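Local coordinates for protein sulfide-quinone reductase (PDB 3HYV) that oxidises hydrogen sulfide and passes the electrons through FAD to a quinone, probably building up polysulfide on its active-site cysteines, at residues 342-347 against 359-364. Sequence-based numbering, arbitrary orientation. Where two conformers were deposited one is given.
Sequences RLSAIC and FADPVI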
ATOM      1  N   ARG A 342      18.713   1.248  27.652  1.00 36.44           N
ATOM      2  CA  ARG A 342      18.431   1.821  26.343  1.00 36.72           C
ATOM      3  C   ARG A 342      16.995   1.493  25.893  1.00 36.77           C
ATOM      4  O   ARG A 342      16.339   2.314  25.254  1.00 36.59           O
ATOM      5  CB  ARG A 342      19.456   1.309  25.322  1.00 36.68           C
ATOM      6  CG  ARG A 342      19.189   1.698  23.872  1.00 37.09           C
ATOM      7  CD  ARG A 342      19.537   3.149  23.605  1.00 38.73           C
ATOM      8  NE  ARG A 342      19.337   3.492  22.197  1.00 39.66           N
ATOM      9  CZ  ARG A 342      19.596   4.680  21.659  1.00 40.22           C
ATOM     10  NH1 ARG A 342      20.062   5.673  22.407  1.00 40.92           N
ATOM     11  NH2 ARG A 342      19.375   4.875  20.366  1.00 41.21           N
ATOM     12  N   LEU A 343      16.532   0.293  26.244  1.00 37.02           N
ATOM     13  CA  LEU A 343      15.193  -0.214  25.884  1.00 37.79           C
ATOM     14  C   LEU A 343      14.984  -0.345  24.368  1.00 38.54           C
ATOM     15  O   LEU A 343      13.970   0.103  23.820  1.00 38.64           O
ATOM     16  CB  LEU A 343      14.073   0.600  26.557  1.00 37.10           C
ATOM     17  CG  LEU A 343      14.067   0.652  28.098  1.00 37.00           C
ATOM     18  CD1 LEU A 343      13.018   1.644  28.637  1.00 35.74           C
ATOM     19  CD2 LEU A 343      13.884  -0.742  28.737  1.00 35.60           C
ATOM     20  N   SER A 344      15.961  -0.949  23.696  1.00 39.66           N
ATOM     21  CA  SER A 344      15.825  -1.306  22.286  1.00 40.87           C
ATOM     22  C   SER A 344      15.361  -2.757  22.191  1.00 41.93           C
ATOM     23  O   SER A 344      15.435  -3.498  23.171  1.00 41.99           O
ATOM     24  CB  SER A 344      17.134  -1.081  21.518  1.00 40.76           C
ATOM     25  OG  SER A 344      18.220  -1.779  22.106  1.00 40.82           O
ATOM     26  N   ALA A 345      14.868  -3.154  21.022  1.00 43.33           N
ATOM     27  CA  ALA A 345      14.307  -4.495  20.851  1.00 44.35           C
ATOM     28  C   ALA A 345      14.614  -5.102  19.491  1.00 45.13           C
ATOM     29  O   ALA A 345      14.434  -4.457  18.455  1.00 45.08           O
ATOM     30  CB  ALA A 345      12.808  -4.470  21.077  1.00 44.53           C
ATOM     31  N   ILE A 346      15.103  -6.342  19.525  1.00 46.15           N
ATOM     32  CA  ILE A 346      15.220  -7.208  18.358  1.00 46.75           C
ATOM     33  C   ILE A 346      14.164  -8.283  18.541  1.00 46.94           C
ATOM     34  O   ILE A 346      14.292  -9.123  19.430  1.00 47.45           O
ATOM     35  CB  ILE A 346      16.619  -7.872  18.289  1.00 46.97           C
ATOM     36  CG1 ILE A 346      17.693  -6.828  18.021  1.00 47.88           C
ATOM     37  CG2 ILE A 346      16.666  -8.980  17.220  1.00 47.43           C
ATOM     38  CD1 ILE A 346      19.108  -7.329  18.250  1.00 50.46           C
ATOM     39  N   CYS A 347      13.108  -8.242  17.731  1.00 47.20           N
ATOM     40  CA  CYS A 347      12.023  -9.241  17.807  1.00 46.91           C
ATOM     41  C   CYS A 347      11.879 -10.071  16.535  1.00 46.22           C
ATOM     42  O   CYS A 347      11.926  -9.533  15.421  1.00 46.37           O
ATOM     43  CB  CYS A 347      10.681  -8.582  18.133  1.00 46.95           C
ATOM     44  SG  CYS A 347      10.700  -7.577  19.615  0.70 48.58           S
ATOM     45  N   PHE A 359      13.420  -4.742  14.212  1.00 37.09           N
ATOM     46  CA  PHE A 359      14.394  -4.082  15.076  1.00 36.37           C
ATOM     47  C   PHE A 359      13.985  -2.625  15.247  1.00 36.28           C
ATOM     48  O   PHE A 359      13.651  -1.958  14.269  1.00 36.37           O
ATOM     49  CB  PHE A 359      15.817  -4.199  14.504  1.00 35.99           C
ATOM     50  CG  PHE A 359      16.867  -3.427  15.283  1.00 35.52           C
ATOM     51  CD1 PHE A 359      17.581  -2.394  14.677  1.00 35.47           C
ATOM     52  CD2 PHE A 359      17.142  -3.732  16.619  1.00 34.85           C
ATOM     53  CE1 PHE A 359      18.559  -1.681  15.386  1.00 34.35           C
ATOM     54  CE2 PHE A 359      18.111  -3.027  17.334  1.00 34.07           C
ATOM     55  CZ  PHE A 359      18.820  -2.003  16.714  1.00 34.42           C
ATOM     56  N   ALA A 360      13.994  -2.156  16.493  1.00 35.82           N
ATOM     57  CA  ALA A 360      13.613  -0.788  16.828  1.00 35.98           C
ATOM     58  C   ALA A 360      14.563  -0.233  17.885  1.00 35.68           C
ATOM     59  O   ALA A 360      14.661  -0.777  18.978  1.00 35.53           O
ATOM     60  CB  ALA A 360      12.161  -0.744  17.327  1.00 35.66           C
ATOM     61  N   ASP A 361      15.277   0.833  17.549  1.00 35.97           N
ATOM     62  CA  ASP A 361      16.205   1.446  18.495  1.00 36.35           C
ATOM     63  C   ASP A 361      15.985   2.958  18.678  1.00 36.02           C
ATOM     64  O   ASP A 361      16.306   3.739  17.775  1.00 35.90           O
ATOM     65  CB  ASP A 361      17.656   1.152  18.085  1.00 36.69           C
ATOM     66  CG  ASP A 361      18.678   1.669  19.103  1.00 38.14           C
ATOM     67  OD1 ASP A 361      18.350   1.783  20.305  1.00 39.64           O
ATOM     68  OD2 ASP A 361      19.821   1.959  18.699  1.00 41.07           O
ATOM     69  N   PRO A 362      15.432   3.377  19.843  1.00 36.04           N
ATOM     70  CA  PRO A 362      14.797   2.539  20.868  1.00 36.18           C
ATOM     71  C   PRO A 362      13.381   2.169  20.452  1.00 36.37           C
ATOM     72  O   PRO A 362      12.918   2.608  19.404  1.00 36.87           O
ATOM     73  CB  PRO A 362      14.766   3.442  22.112  1.00 35.85           C
ATOM     74  CG  PRO A 362      15.489   4.717  21.727  1.00 36.10           C
ATOM     75  CD  PRO A 362      15.445   4.795  20.245  1.00 35.88           C
ATOM     76  N   VAL A 363      12.702   1.365  21.262  1.00 36.76           N
ATOM     77  CA  VAL A 363      11.311   0.996  21.001  1.00 37.08           C
ATOM     78  C   VAL A 363      10.391   2.222  21.126  1.00 37.17           C
ATOM     79  O   VAL A 363       9.531   2.459  20.269  1.00 37.02           O
ATOM     80  CB  VAL A 363      10.852  -0.161  21.923  1.00 37.19           C
ATOM     81  CG1 VAL A 363       9.432  -0.602  21.585  1.00 37.69           C
ATOM     82  CG2 VAL A 363      11.781  -1.327  21.757  1.00 37.89           C
ATOM     83  N   ILE A 364      10.596   2.998  22.188  1.00 37.43           N
ATOM     84  CA  ILE A 364       9.843   4.225  22.444  1.00 37.63           C
ATOM     85  C   ILE A 364      10.451   5.405  21.644  1.00 37.78           C
ATOM     86  O   ILE A 364      11.613   5.765  21.858  1.00 37.65           O
ATOM     87  CB  ILE A 364       9.791   4.536  23.969  1.00 37.69           C
ATOM     88  CG1 ILE A 364       9.106   3.379  24.722  1.00 38.21           C
ATOM     89  CG2 ILE A 364       9.111   5.886  24.242  1.00 37.54           C
ATOM     90  CD1 ILE A 364       9.357   3.360  26.226  1.00 37.83           C
TER
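A345 and A360 form an antiparallel hydrogen-bonded pair, A345 N to A360 O and A360 N to A345 O both measuring 3.1 Å, and past the cis peptide bond that joins D361 to P362, V363 N still donates to L343 O. After the cis proline the chain leaves the strand, and V363 sets CG2 on A345 CB, 3.4 Å away and tighter than usual van der Waals contact; a methyl suits a position squeezed between V363 and the loop at T313. In the neighbouring non-hydrogen-bonded pair, I346 CG1 lies 3.4 Å from F359 CD2, meeting the ring obliquely, and both apolar residues suit the packing of L411 of helix 401-411 against them. F359 holds CG anti to its backbone nitrogen (chi1 175°), which brings CD2 beside A345 O as well. This is the base of the beta hairpin 345-350/355-361, part of a three-stranded antiparallel sheet; its first strand carries quinone-binding I346 and C347, the inferred persulfide cysteine, with the FAD about 7 Å from the side chain of A345. At the outer end, the carboxylate of D361 answers the charge of R342. The arginine chain bends at chi2 to bring NE within 2.7 Å of D361 OD1, a nearly straight salt-bridge bond (169°) in the guanidinium plane and on the syn side of OD1, though the carboxylate is turned 59° against the guanidinium; NH2 adds a weak second bond to the same oxygen. P362 CG lies over one guanidinium face, offset toward its rim, and Y178 of a second subunit makes a cation-pi contact with R342 and also packs on P362.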